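Local coordinates for protein metallo-beta-lactamase (Serratia marcescens, PDB 6K4X) that catalyses the hydrolysis of beta-lactam antibiotics as a two-zinc metallo-beta-lactamase of subclass B3, bound here to a sulfanylbenzoic acid inhibitor, at residues I68-S73 with D100-G105; I38-T43 with I155-Q160; P216-M221 with R243-A248; A194-S199 with K251-R256. All blocks are in the same frame, centred on the assembly; numbering follows the deposited sequence. Where two conformers were deposited one is given.

Contact 1: residues I68-S73 with D100-G105; sequences ILSTHS and DTLRTG. With ZN (zinc ion), chain B; D0U (4-azanyl-2-sulfanyl-benzoic acid), chain E.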
loop_
_atom_site.group_PDB
_atom_site.type_symbol
_atom_site.label_atom_id
_atom_site.label_comp_id
_atom_site.label_asym_id
_atom_site.label_seq_id
_atom_site.Cartn_x
_atom_site.Cartn_y
_atom_site.Cartn_z
ATOM N N ILE A 68 -2.034 10.562 5.461
ATOM C CA ILE A 68 -1.218 9.391 5.206
ATOM C C ILE A 68 -2.187 8.211 5.172
ATOM O O ILE A 68 -2.872 7.942 6.166
ATOM C CB ILE A 68 -0.144 9.196 6.287
ATOM C CG1 ILE A 68 0.789 10.397 6.381
ATOM C CG2 ILE A 68 0.627 7.915 6.036
ATOM C CD1 ILE A 68 1.644 10.451 7.632
ATOM N N LEU A 69 -2.210 7.499 4.061
ATOM C CA LEU A 69 -3.088 6.367 3.859
ATOM C C LEU A 69 -2.308 5.089 4.105
ATOM O O LEU A 69 -1.230 4.934 3.546
ATOM C CB LEU A 69 -3.630 6.388 2.429
ATOM C CG LEU A 69 -4.238 7.711 1.977
ATOM C CD1 LEU A 69 -4.823 7.563 0.589
ATOM C CD2 LEU A 69 -5.262 8.228 2.956
ATOM N N SER A 70 -2.875 4.158 4.866
ATOM C CA SER A 70 -2.217 2.898 5.185
ATOM C C SER A 70 -2.842 1.774 4.370
ATOM O O SER A 70 -4.073 1.590 4.399
ATOM C CB SER A 70 -2.343 2.618 6.658
ATOM O OG SER A 70 -1.823 1.330 6.996
ATOM N N THR A 71 -2.010 0.973 3.701
ATOM C CA THR A 71 -2.476 -0.296 3.113
ATOM C C THR A 71 -2.760 -1.307 4.234
ATOM O O THR A 71 -3.904 -1.696 4.469
ATOM C CB THR A 71 -1.481 -0.872 2.094
ATOM O OG1 THR A 71 -0.196 -0.981 2.714
ATOM C CG2 THR A 71 -1.407 -0.050 0.823
ATOM N N HIS A 72 -1.710 -1.739 4.940
ATOM C CA HIS A 72 -1.915 -2.597 6.077
ATOM C C HIS A 72 -0.820 -2.397 7.118
ATOM O O HIS A 72 0.248 -1.845 6.864
ATOM C CB HIS A 72 -2.075 -4.079 5.688
ATOM C CG HIS A 72 -0.814 -4.766 5.290
ATOM N ND1 HIS A 72 -0.387 -4.832 3.997
ATOM C CD2 HIS A 72 0.106 -5.447 6.020
ATOM C CE1 HIS A 72 0.727 -5.544 3.937
ATOM N NE2 HIS A 72 1.089 -5.933 5.187
ATOM N N SER A 73 -1.127 -2.900 8.317
ATOM C CA SER A 73 -0.436 -2.564 9.554
ATOM C C SER A 73 0.611 -3.612 9.930
ATOM O O SER A 73 0.543 -4.201 11.015
ATOM C CB SER A 73 -1.471 -2.398 10.628
ATOM O OG SER A 73 -2.379 -3.496 10.652
ATOM N N ASP A 100 -6.437 0.043 15.485
ATOM C CA ASP A 100 -5.822 -0.176 16.766
ATOM C C ASP A 100 -4.360 -0.623 16.600
ATOM O O ASP A 100 -3.491 -0.241 17.376
ATOM C CB ASP A 100 -6.647 -1.180 17.560
ATOM C CG ASP A 100 -6.266 -1.180 19.018
ATOM O OD1 ASP A 100 -6.368 -0.112 19.635
ATOM O OD2 ASP A 100 -5.856 -2.237 19.496
ATOM N N THR A 101 -4.096 -1.416 15.560
ATOM C CA THR A 101 -2.761 -1.871 15.302
ATOM C C THR A 101 -1.859 -0.684 14.961
ATOM O O THR A 101 -0.712 -0.591 15.419
ATOM C CB THR A 101 -2.697 -2.866 14.150
ATOM O OG1 THR A 101 -3.590 -3.946 14.427
ATOM C CG2 THR A 101 -1.293 -3.380 13.958
ATOM N N LEU A 102 -2.348 0.247 14.143
ATOM C CA LEU A 102 -1.522 1.404 13.802
ATOM C C LEU A 102 -1.281 2.293 15.027
ATOM O O LEU A 102 -0.228 2.926 15.138
ATOM C CB LEU A 102 -2.179 2.224 12.693
ATOM C CG LEU A 102 -2.218 1.545 11.322
ATOM C CD1 LEU A 102 -2.989 2.398 10.339
ATOM C CD2 LEU A 102 -0.826 1.242 10.783
ATOM N N ARG A 103 -2.262 2.387 15.924
ATOM C CA ARG A 103 -2.101 3.213 17.105
ATOM C C ARG A 103 -1.107 2.601 18.072
ATOM O O ARG A 103 -0.371 3.350 18.719
ATOM C CB ARG A 103 -3.405 3.392 17.870
ATOM C CG ARG A 103 -4.373 4.286 17.131
ATOM C CD ARG A 103 -5.714 4.341 17.808
ATOM N NE ARG A 103 -6.483 5.413 17.199
ATOM C CZ ARG A 103 -7.775 5.613 17.422
ATOM N NH1 ARG A 103 -8.451 4.767 18.186
ATOM N NH2 ARG A 103 -8.369 6.660 16.883
ATOM N N THR A 104 -1.073 1.279 18.196
ATOM C CA THR A 104 -0.230 0.635 19.216
ATOM C C THR A 104 1.066 0.085 18.627
ATOM O O THR A 104 2.018 -0.160 19.381
ATOM C CB THR A 104 -0.980 -0.496 19.907
ATOM O OG1 THR A 104 -1.244 -1.499 18.934
ATOM C CG2 THR A 104 -2.242 -0.027 20.588
ATOM N N GLY A 105 1.057 -0.205 17.330
ATOM C CA GLY A 105 2.157 -0.875 16.663
ATOM C C GLY A 105 2.266 -2.352 16.967
ATOM O O GLY A 105 3.307 -2.935 16.719
HETATM ZN ZN ZN B . 2.117 -7.617 5.628
HETATM O O2 D0U E . 3.152 -7.692 2.457
HETATM C C7 D0U E . 3.302 -8.911 2.217
HETATM O O1 D0U E . 2.797 -9.460 1.196
HETATM C C3 D0U E . 4.072 -9.788 3.140
HETATM C C2 D0U E . 4.392 -11.081 2.642
HETATM C C4 D0U E . 4.492 -9.401 4.425
HETATM S S1 D0U E . 4.335 -7.886 5.194
HETATM C C5 D0U E . 5.194 -10.365 5.184
HETATM C C6 D0U E . 5.494 -11.642 4.706
HETATM N N1 D0U E . 6.219 -12.546 5.472
HETATM C C1 D0U E . 5.111 -11.974 3.437
#

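Contact 2: residues I38-T43 with I155-Q160; sequences ILVDGT and ITWTWQ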
loop_
_atom_site.group_PDB
_atom_site.type_symbol
_atom_site.label_atom_id
_atom_site.label_comp_id
_atom_site.label_asym_id
_atom_site.label_seq_id
_atom_site.Cartn_x
_atom_site.Cartn_y
_atom_site.Cartn_z
ATOM N N ILE A 38 -1.218 13.849 -0.487
ATOM C CA ILE A 38 -1.560 12.608 0.192
ATOM C C ILE A 38 -0.375 11.663 0.042
ATOM O O ILE A 38 0.115 11.470 -1.070
ATOM C CB ILE A 38 -2.848 12.013 -0.390
ATOM C CG1 ILE A 38 -4.020 12.972 -0.155
ATOM C CG2 ILE A 38 -3.112 10.626 0.183
ATOM C CD1 ILE A 38 -5.317 12.554 -0.808
ATOM N N LEU A 39 0.055 11.056 1.152
ATOM C CA LEU A 39 1.088 10.036 1.147
ATOM C C LEU A 39 0.439 8.683 1.381
ATOM O O LEU A 39 -0.383 8.557 2.300
ATOM C CB LEU A 39 2.095 10.337 2.257
ATOM C CG LEU A 39 3.194 9.293 2.467
ATOM C CD1 LEU A 39 4.114 9.217 1.258
ATOM C CD2 LEU A 39 3.989 9.614 3.716
ATOM N N VAL A 40 0.819 7.690 0.577
ATOM C CA VAL A 40 0.368 6.330 0.782
ATOM C C VAL A 40 1.544 5.512 1.298
ATOM O O VAL A 40 2.560 5.372 0.595
ATOM C CB VAL A 40 -0.191 5.702 -0.506
ATOM C CG1 VAL A 40 -0.758 4.327 -0.210
ATOM C CG2 VAL A 40 -1.218 6.615 -1.150
ATOM N N ASP A 41 1.397 5.055 2.545
ATOM C CA ASP A 41 2.309 4.209 3.310
ATOM C C ASP A 41 3.538 4.988 3.795
ATOM O O ASP A 41 3.845 6.083 3.328
ATOM C CB ASP A 41 2.663 2.897 2.614
ATOM C CG ASP A 41 1.591 1.845 2.798
ATOM O OD1 ASP A 41 0.719 2.002 3.708
ATOM O OD2 ASP A 41 1.632 0.860 2.032
ATOM N N GLY A 42 4.228 4.398 4.780
ATOM C CA GLY A 42 5.381 5.013 5.409
ATOM C C GLY A 42 6.670 4.221 5.280
ATOM O O GLY A 42 7.729 4.728 5.675
ATOM N N THR A 43 6.611 2.996 4.746
ATOM C CA THR A 43 7.742 2.056 4.767
ATOM C C THR A 43 8.081 1.721 6.224
ATOM O O THR A 43 7.184 1.635 7.057
ATOM C CB THR A 43 8.930 2.496 3.887
ATOM O OG1 THR A 43 9.828 3.413 4.536
ATOM C CG2 THR A 43 8.455 3.060 2.564
ATOM N N ILE A 155 -6.491 -2.088 3.056
ATOM C CA ILE A 155 -7.130 -1.224 2.100
ATOM C C ILE A 155 -6.226 -1.093 0.885
ATOM O O ILE A 155 -5.018 -0.843 1.003
ATOM C CB ILE A 155 -7.426 0.171 2.681
ATOM C CG1 ILE A 155 -8.375 0.117 3.882
ATOM C CG2 ILE A 155 -7.952 1.104 1.598
ATOM C CD1 ILE A 155 -9.808 -0.230 3.570
ATOM N N THR A 156 -6.841 -1.215 -0.294
ATOM C CA THR A 156 -6.267 -0.870 -1.586
ATOM C C THR A 156 -6.847 0.474 -2.022
ATOM O O THR A 156 -8.054 0.689 -1.901
ATOM C CB THR A 156 -6.576 -1.985 -2.588
ATOM O OG1 THR A 156 -5.831 -3.148 -2.235
ATOM C CG2 THR A 156 -6.302 -1.642 -4.026
ATOM N N TRP A 157 -5.994 1.399 -2.449
ATOM C CA TRP A 157 -6.366 2.794 -2.654
ATOM C C TRP A 157 -6.316 3.112 -4.142
ATOM O O TRP A 157 -5.352 2.699 -4.818
ATOM C CB TRP A 157 -5.409 3.703 -1.885
ATOM C CG TRP A 157 -5.355 3.461 -0.411
ATOM C CD1 TRP A 157 -4.471 2.641 0.219
ATOM C CD2 TRP A 157 -6.207 3.990 0.622
ATOM N NE1 TRP A 157 -4.648 2.669 1.569
ATOM C CE2 TRP A 157 -5.710 3.479 1.844
ATOM C CE3 TRP A 157 -7.298 4.864 0.655
ATOM C CZ2 TRP A 157 -6.248 3.813 3.074
ATOM C CZ3 TRP A 157 -7.817 5.208 1.882
ATOM C CH2 TRP A 157 -7.301 4.677 3.058
ATOM N N THR A 158 -7.290 3.867 -4.663
ATOM C CA THR A 158 -7.318 4.162 -6.095
ATOM C C THR A 158 -7.600 5.643 -6.354
ATOM O O THR A 158 -8.244 6.336 -5.576
ATOM C CB THR A 158 -8.355 3.310 -6.832
ATOM O OG1 THR A 158 -9.670 3.612 -6.357
ATOM C CG2 THR A 158 -8.093 1.833 -6.640
ATOM N N TRP A 159 -7.067 6.128 -7.471
ATOM C CA TRP A 159 -7.265 7.496 -7.872
ATOM C C TRP A 159 -6.995 7.631 -9.362
ATOM O O TRP A 159 -6.640 6.662 -10.031
ATOM C CB TRP A 159 -6.379 8.430 -7.057
ATOM C CG TRP A 159 -4.909 8.191 -7.229
ATOM C CD1 TRP A 159 -4.083 8.733 -8.167
ATOM C CD2 TRP A 159 -4.079 7.360 -6.402
ATOM N NE1 TRP A 159 -2.801 8.288 -7.988
ATOM C CE2 TRP A 159 -2.766 7.450 -6.901
ATOM C CE3 TRP A 159 -4.318 6.583 -5.268
ATOM C CZ2 TRP A 159 -1.712 6.768 -6.304
ATOM C CZ3 TRP A 159 -3.281 5.905 -4.678
ATOM C CH2 TRP A 159 -1.992 6.013 -5.187
ATOM N N GLN A 160 -7.173 8.845 -9.876
ATOM C CA GLN A 160 -6.858 9.145 -11.250
ATOM C C GLN A 160 -5.795 10.223 -11.295
ATOM O O GLN A 160 -5.910 11.204 -10.568
ATOM C CB GLN A 160 -8.096 9.621 -12.001
ATOM C CG GLN A 160 -9.181 8.559 -12.037
ATOM C CD GLN A 160 -10.149 8.728 -13.178
ATOM O OE1 GLN A 160 -10.048 9.656 -13.986
ATOM N NE2 GLN A 160 -11.089 7.801 -13.258
#

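Contact 3: residues P216-M221 with R243-A248; sequences PEVNDM and RAIAAA. With SO4 (sulfate ion), chain H.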
loop_
_atom_site.group_PDB
_atom_site.type_symbol
_atom_site.label_atom_id
_atom_site.label_comp_id
_atom_site.label_asym_id
_atom_site.label_seq_id
_atom_site.Cartn_x
_atom_site.Cartn_y
_atom_site.Cartn_z
ATOM N N PRO A 216 6.979 -3.480 -4.249
ATOM C CA PRO A 216 6.930 -2.978 -5.621
ATOM C C PRO A 216 7.226 -4.022 -6.701
ATOM O O PRO A 216 6.707 -3.950 -7.822
ATOM C CB PRO A 216 7.944 -1.822 -5.623
ATOM C CG PRO A 216 8.825 -2.082 -4.425
ATOM C CD PRO A 216 7.918 -2.730 -3.400
ATOM N N GLU A 217 8.028 -5.011 -6.349
ATOM C CA GLU A 217 8.392 -6.059 -7.302
ATOM C C GLU A 217 7.191 -6.948 -7.649
ATOM O O GLU A 217 7.242 -7.673 -8.653
ATOM C CB GLU A 217 9.571 -6.887 -6.788
ATOM C CG GLU A 217 9.244 -7.845 -5.671
ATOM C CD GLU A 217 8.992 -7.285 -4.297
ATOM O OE1 GLU A 217 9.268 -6.072 -4.064
ATOM O OE2 GLU A 217 8.490 -8.110 -3.476
ATOM N N VAL A 218 6.116 -6.912 -6.863
ATOM C CA VAL A 218 4.948 -7.681 -7.172
ATOM C C VAL A 218 4.424 -7.334 -8.568
ATOM O O VAL A 218 3.925 -8.216 -9.275
ATOM C CB VAL A 218 3.884 -7.514 -6.079
ATOM C CG1 VAL A 218 2.497 -7.956 -6.527
ATOM C CG2 VAL A 218 4.301 -8.284 -4.843
ATOM N N ASN A 219 4.488 -6.060 -8.964
ATOM C CA ASN A 219 4.158 -5.667 -10.332
ATOM C C ASN A 219 5.415 -5.173 -11.063
ATOM O O ASN A 219 5.331 -4.249 -11.889
ATOM C CB ASN A 219 3.022 -4.644 -10.364
ATOM C CG ASN A 219 2.547 -4.351 -11.771
ATOM O OD1 ASN A 219 2.561 -5.227 -12.648
ATOM N ND2 ASN A 219 2.115 -3.124 -12.029
ATOM N N ASP A 220 6.554 -5.788 -10.767
ATOM C CA ASP A 220 7.765 -5.604 -11.566
ATOM C C ASP A 220 8.157 -4.126 -11.679
ATOM O O ASP A 220 8.633 -3.694 -12.728
ATOM C CB ASP A 220 7.620 -6.270 -12.932
ATOM C CG ASP A 220 7.275 -7.746 -12.839
ATOM O OD1 ASP A 220 7.712 -8.404 -11.902
ATOM O OD2 ASP A 220 6.574 -8.223 -13.764
ATOM N N MET A 221 8.085 -3.377 -10.585
ATOM C CA MET A 221 8.371 -1.931 -10.645
ATOM C C MET A 221 9.747 -1.641 -11.242
ATOM O O MET A 221 9.882 -0.679 -11.992
ATOM C CB MET A 221 8.306 -1.347 -9.241
ATOM C CG MET A 221 8.685 0.115 -9.148
ATOM S SD MET A 221 7.530 1.225 -9.998
ATOM C CE MET A 221 6.180 1.193 -8.820
ATOM N N ARG A 243 -5.393 -7.660 -12.219
ATOM C CA ARG A 243 -5.810 -9.035 -12.442
ATOM C C ARG A 243 -4.679 -9.994 -12.110
ATOM O O ARG A 243 -4.904 -11.045 -11.506
ATOM C CB ARG A 243 -6.307 -9.287 -13.871
ATOM C CG ARG A 243 -7.594 -8.542 -14.203
ATOM C CD ARG A 243 -8.168 -8.900 -15.571
ATOM N NE ARG A 243 -7.385 -8.433 -16.701
ATOM C CZ ARG A 243 -7.541 -7.262 -17.321
ATOM N NH1 ARG A 243 -8.432 -6.381 -16.896
ATOM N NH2 ARG A 243 -6.782 -6.982 -18.368
ATOM N N ALA A 244 -3.462 -9.615 -12.473
ATOM C CA ALA A 244 -2.304 -10.468 -12.227
ATOM C C ALA A 244 -1.962 -10.546 -10.734
ATOM O O ALA A 244 -1.612 -11.621 -10.233
ATOM C CB ALA A 244 -1.099 -10.005 -13.016
ATOM N N ILE A 245 -2.005 -9.427 -10.021
ATOM C CA ILE A 245 -1.755 -9.432 -8.581
ATOM C C ILE A 245 -2.784 -10.332 -7.887
ATOM O O ILE A 245 -2.427 -11.152 -7.048
ATOM C CB ILE A 245 -1.800 -8.002 -8.018
ATOM C CG1 ILE A 245 -0.655 -7.175 -8.605
ATOM C CG2 ILE A 245 -1.776 -8.007 -6.490
ATOM C CD1 ILE A 245 -0.730 -5.714 -8.259
ATOM N N ALA A 246 -4.043 -10.224 -8.287
ATOM C CA ALA A 246 -5.092 -11.049 -7.725
ATOM C C ALA A 246 -4.835 -12.529 -8.022
ATOM O O ALA A 246 -5.036 -13.393 -7.159
ATOM C CB ALA A 246 -6.442 -10.612 -8.240
ATOM N N ALA A 247 -4.464 -12.843 -9.265
ATOM C CA ALA A 247 -4.211 -14.229 -9.660
ATOM C C ALA A 247 -3.071 -14.810 -8.836
ATOM O O ALA A 247 -3.114 -15.977 -8.454
ATOM C CB ALA A 247 -3.932 -14.325 -11.132
ATOM N N ALA A 248 -2.029 -14.024 -8.601
ATOM C CA ALA A 248 -0.902 -14.532 -7.820
ATOM C C ALA A 248 -1.327 -14.760 -6.366
ATOM O O ALA A 248 -0.863 -15.700 -5.715
ATOM C CB ALA A 248 0.260 -13.583 -7.885
HETATM S S SO4 H . -5.193 -10.914 -18.502
HETATM O O1 SO4 H . -5.662 -12.245 -18.968
HETATM O O2 SO4 H . -5.613 -10.718 -17.079
HETATM O O3 SO4 H . -3.710 -10.875 -18.586
HETATM O O4 SO4 H . -5.742 -9.832 -19.356
#

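Contact 4: residues A194-S199 with K251-R256; sequences ASLRGS and KRLETR. With SO4 (sulfate ion), chain G.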
loop_
_atom_site.group_PDB
_atom_site.type_symbol
_atom_site.label_atom_id
_atom_site.label_comp_id
_atom_site.label_asym_id
_atom_site.label_seq_id
_atom_site.Cartn_x
_atom_site.Cartn_y
_atom_site.Cartn_z
ATOM N N ALA A 194 -12.209 -16.637 3.381
ATOM C CA ALA A 194 -13.244 -15.948 2.644
ATOM C C ALA A 194 -12.820 -14.511 2.344
ATOM O O ALA A 194 -13.144 -13.971 1.273
ATOM C CB ALA A 194 -14.545 -16.018 3.402
ATOM N N SER A 195 -12.155 -13.863 3.297
ATOM C CA SER A 195 -11.729 -12.472 3.094
ATOM C C SER A 195 -10.718 -12.379 1.952
ATOM O O SER A 195 -10.849 -11.524 1.068
ATOM C CB SER A 195 -11.141 -11.917 4.346
ATOM O OG SER A 195 -12.141 -11.624 5.296
ATOM N N LEU A 196 -9.745 -13.274 1.963
ATOM C CA LEU A 196 -8.751 -13.298 0.899
ATOM C C LEU A 196 -9.453 -13.482 -0.449
ATOM O O LEU A 196 -9.166 -12.791 -1.431
ATOM C CB LEU A 196 -7.761 -14.443 1.124
ATOM C CG LEU A 196 -6.627 -14.162 2.118
ATOM C CD1 LEU A 196 -5.911 -15.446 2.455
ATOM C CD2 LEU A 196 -5.655 -13.110 1.605
ATOM N N ARG A 197 -10.379 -14.447 -0.520
ATOM C CA ARG A 197 -11.033 -14.740 -1.797
ATOM C C ARG A 197 -11.864 -13.553 -2.261
ATOM O O ARG A 197 -11.868 -13.237 -3.464
ATOM C CB ARG A 197 -11.868 -16.012 -1.698
ATOM C CG ARG A 197 -10.990 -17.246 -1.639
ATOM C CD ARG A 197 -11.806 -18.494 -1.422
ATOM N NE ARG A 197 -10.952 -19.655 -1.572
ATOM C CZ ARG A 197 -11.253 -20.892 -1.182
ATOM N NH1 ARG A 197 -10.407 -21.877 -1.453
ATOM N NH2 ARG A 197 -12.382 -21.126 -0.533
ATOM N N GLY A 198 -12.567 -12.892 -1.347
ATOM C CA GLY A 198 -13.299 -11.694 -1.725
ATOM C C GLY A 198 -12.366 -10.602 -2.238
ATOM O O GLY A 198 -12.711 -9.848 -3.148
ATOM N N SER A 199 -11.171 -10.502 -1.654
ATOM C CA SER A 199 -10.201 -9.503 -2.067
ATOM C C SER A 199 -9.628 -9.797 -3.458
ATOM O O SER A 199 -9.453 -8.865 -4.238
ATOM C CB SER A 199 -9.133 -9.352 -1.031
ATOM O OG SER A 199 -9.709 -8.819 0.132
ATOM N N LYS A 251 -3.253 -17.992 -6.335
ATOM C CA LYS A 251 -2.359 -19.126 -6.467
ATOM C C LYS A 251 -1.631 -19.409 -5.148
ATOM O O LYS A 251 -1.439 -20.556 -4.749
ATOM C CB LYS A 251 -1.365 -18.884 -7.599
ATOM C CG LYS A 251 -0.235 -19.911 -7.680
ATOM C CD LYS A 251 0.618 -19.787 -8.917
ATOM C CE LYS A 251 -0.136 -19.942 -10.221
ATOM N NZ LYS A 251 -0.870 -21.219 -10.266
ATOM N N ARG A 252 -1.198 -18.360 -4.455
ATOM C CA ARG A 252 -0.487 -18.556 -3.206
ATOM C C ARG A 252 -1.428 -19.195 -2.174
ATOM O O ARG A 252 -1.013 -20.100 -1.440
ATOM C CB ARG A 252 0.056 -17.219 -2.705
ATOM C CG ARG A 252 0.887 -17.321 -1.439
ATOM C CD ARG A 252 1.594 -16.008 -1.149
ATOM N NE ARG A 252 2.462 -16.136 0.011
ATOM C CZ ARG A 252 3.523 -15.403 0.266
ATOM N NH1 ARG A 252 3.892 -14.456 -0.571
ATOM N NH2 ARG A 252 4.160 -15.586 1.405
ATOM N N LEU A 253 -2.674 -18.741 -2.116
ATOM C CA LEU A 253 -3.611 -19.356 -1.185
ATOM C C LEU A 253 -3.926 -20.798 -1.585
ATOM O O LEU A 253 -3.955 -21.672 -0.715
ATOM C CB LEU A 253 -4.894 -18.538 -1.092
ATOM C CG LEU A 253 -5.981 -19.159 -0.204
ATOM C CD1 LEU A 253 -5.528 -19.284 1.239
ATOM C CD2 LEU A 253 -7.249 -18.314 -0.276
ATOM N N GLU A 254 -4.138 -21.064 -2.872
ATOM C CA GLU A 254 -4.476 -22.420 -3.263
ATOM C C GLU A 254 -3.311 -23.368 -2.995
ATOM O O GLU A 254 -3.506 -24.494 -2.537
ATOM C CB GLU A 254 -4.923 -22.480 -4.719
ATOM C CG GLU A 254 -6.311 -21.865 -4.914
ATOM C CD GLU A 254 -7.425 -22.420 -4.015
ATOM O OE1 GLU A 254 -7.369 -23.621 -3.615
ATOM O OE2 GLU A 254 -8.361 -21.682 -3.665
ATOM N N THR A 255 -2.095 -22.914 -3.261
ATOM C CA THR A 255 -0.927 -23.726 -2.951
ATOM C C THR A 255 -0.884 -24.026 -1.450
ATOM O O THR A 255 -0.574 -25.143 -1.014
ATOM C CB THR A 255 0.361 -23.032 -3.424
ATOM O OG1 THR A 255 0.389 -22.978 -4.853
ATOM C CG2 THR A 255 1.605 -23.778 -2.996
ATOM N N ARG A 256 -1.135 -23.008 -0.634
ATOM C CA ARG A 256 -1.105 -23.156 0.834
ATOM C C ARG A 256 -2.176 -24.139 1.311
ATOM O O ARG A 256 -1.879 -25.059 2.087
ATOM C CB ARG A 256 -1.280 -21.794 1.491
ATOM C CG ARG A 256 -1.383 -21.847 3.011
ATOM C CD ARG A 256 -0.169 -22.501 3.677
ATOM N NE ARG A 256 -0.350 -22.579 5.125
ATOM C CZ ARG A 256 0.137 -21.729 6.018
ATOM N NH1 ARG A 256 0.851 -20.680 5.640
ATOM N NH2 ARG A 256 -0.131 -21.923 7.297
HETATM S S SO4 G . 3.775 -14.422 -4.193
HETATM O O1 SO4 G . 3.075 -15.659 -4.466
HETATM O O2 SO4 G . 3.068 -13.560 -3.238
HETATM O O3 SO4 G . 5.107 -14.775 -3.624
HETATM O O4 SO4 G . 4.005 -13.688 -5.443
HETATM O O HOH W 1 -8.810 -19.087 -3.423
HETATM O O HOH W 2 -9.575 -24.870 -1.783
#

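Contact 1: residues I68-S73 with D100-G105
Ser-73 packs against Thr-101 and Leu-102 where the start of the HxHxDH zinc-binding motif of the metallo-beta-lactamase fold passes helix 99-104. The packing is tightest between Ser-73 CB and Thr-101 CG2, 3.5 Å apart, closer than carbons usually sit. Thr-101 CG2 stands opposite the backbone N (OG1 at chi1 -55°), which turns this methyl onto Ser-73. Leu-102 reaches in alongside and spans both serines with its forked end. Its CD2 lies 3.7 Å from Ser-73 CB, and its CD1 lies 3.7 Å from Ser-70 OG. No hydrogen bond joins the two segments; the serines meet methyl groups. By contrast, Asp-100, Arg-103 and Thr-104 of the helix are exposed to solvent. The CB of His-72, between the two serines, points away from helix 99-104. Asp-174 OD1 accepts a hydrogen bond from its ND1, which fixes the rotation of the ring. His-74 and His-150 bind the same zinc. His-72 NE2 meets that zinc at 2.0 Å, and the inhibitor sulfur S1 lies in the plane of the ring.

Contact 2: residues I38-T43 with I155-Q160
The first torsion of Val-40 (chi1 -175°) sets its two methyls apart, one for each of two tryptophans. CG1 stands opposite the backbone N and comes within 4.1 Å of Trp-157 CD1, on the five-membered ring. CG2 stands opposite the carbonyl carbon and reaches the six-membered ring of Trp-159, 4.1 Å from its CZ3. Different chi1 values, -58° for Trp-157 and 62° for Trp-159, send the two indoles to these separate methyls. Val-40 and Trp-159 meet head-on as side chains; Val-40 and Trp-157 meet aslant. The contact is buried and purely apolar, with no hydrogen bond across it. Ile-155 CG2 sits 3.3 Å above the ring plane of Trp-157, over its centre. The indole nitrogens bond outside the pair: Trp-159 NE1 to Thr-18 OG1, and Trp-157 NE1 weakly to Ser-70 O. This is core packing between the two sheets of the alpha-beta/beta-alpha sandwich. Strand 37-40 runs between strands 29-31 and 65-69, and strand 155-163 between 140-146 and 166-173. Leu-69 of strand 65-69 and Phe-172 of strand 166-173 also pack on Val-40.

Contact 3: residues P216-M221 with R243-A248
Pro-216 O takes two backbone N-H groups in the turn that lays Val-218 on Ile-245. Asn-219 N is 3.3 Å and Met-221 N 3.1 Å from Pro-216 O, and they reach it from opposite faces of its carbonyl plane. This short 3-10 turn follows the zinc ligand His-215 in the metallo-beta-lactamase fold and rests on the C-terminal helix 241-260. Val-218 has CG1 anti to the backbone N (chi1 163°), and this methyl lies 3.9 Å from Ile-245 CG1. The two side chains cross at about a right angle. Asn-219 adds a looser touch, its CB 4.4 Å from Ile-245 CD1, while its ND2 bonds to Ala-211 O of strand 210-213. Val-218 is exposed to solvent, whereas Ile-245 is buried and also packs on Leu-176. At the start of the helical segment Arg-243 holds a sulfate, probably from the crystallisation liquor, by the edge of its guanidinium. Arg-243 NE is 2.9 Å from sulfate O2 (N-H...O angle 154°), and Arg-243 NH2 is 3.2 Å from sulfate O4.

Contact 4: residues A194-S199 with K251-R256
Two helices of the metallo-beta-lactamase fold, 190-205 and the C-terminal 241-260, run roughly antiparallel here. Their segment axes make an angle of 150° and come no closer than 11.1 Å, so side chains bridge the gap. On the inner side Leu-196 CD1 meets Leu-253 CD1 at 4.0 Å. Leu-253 CD2 turns to the aliphatic part of Arg-197, 4.1 Å from its CG. On the outer side Arg-197 and Glu-254 form a salt bridge. Arg-197 is extended from CG to NE, whereas Glu-254 bends at chi2, and the two side chains cross at about a right angle. Arg-197 NH1 gives a hydrogen bond of 3.0 Å to Glu-254 OE2, at 153°, using the syn lone pair of that oxygen, with OE2 tilted slightly out of the guanidinium plane. The guanidinium and carboxylate planes are only 8° apart. Water 1 links the same groups, 2.9 Å from Arg-197 NE and 2.6 Å from Glu-254 OE2. Water 2 joins Glu-254 OE1 to Arg-197 NH1, weakly at the arginine. Both waters lie in the guanidinium plane, at its edge. The side chain of Leu-196 is about 5 Å from that of the zinc ligand His-150. Ser-199 OG of helix 190-205 bonds to Pro-148 O, while Arg-252 of helix 241-260, which also holds a sulfate probably from the crystallisation liquor, packs on the pocket residues Thr-177 and Val-179.

Overall arrangement
Of the contact segments, 38-43 comes first from the N terminus. Contact 2 closes a long loop when strand 155-163 returns to it, joining the two sheets. Contact 1 opens and closes within that loop. It ties the end of strand 65-69 and the first zinc-binding histidine to helix 99-104. Strands 37-40 and 65-69 are neighbours in one sheet, so contacts 1 and 2 touch, as at Thr-71 OG1 and Asp-41 OD2. Contact 4 opens later, on helix 190-205, and closes on helix 241-260. Contact 3 lies within its span and uses the same C-terminal helix. Contacts 3 and 4 follow contact 2 in series, with their nearest atoms about 8 and 7 Å from it.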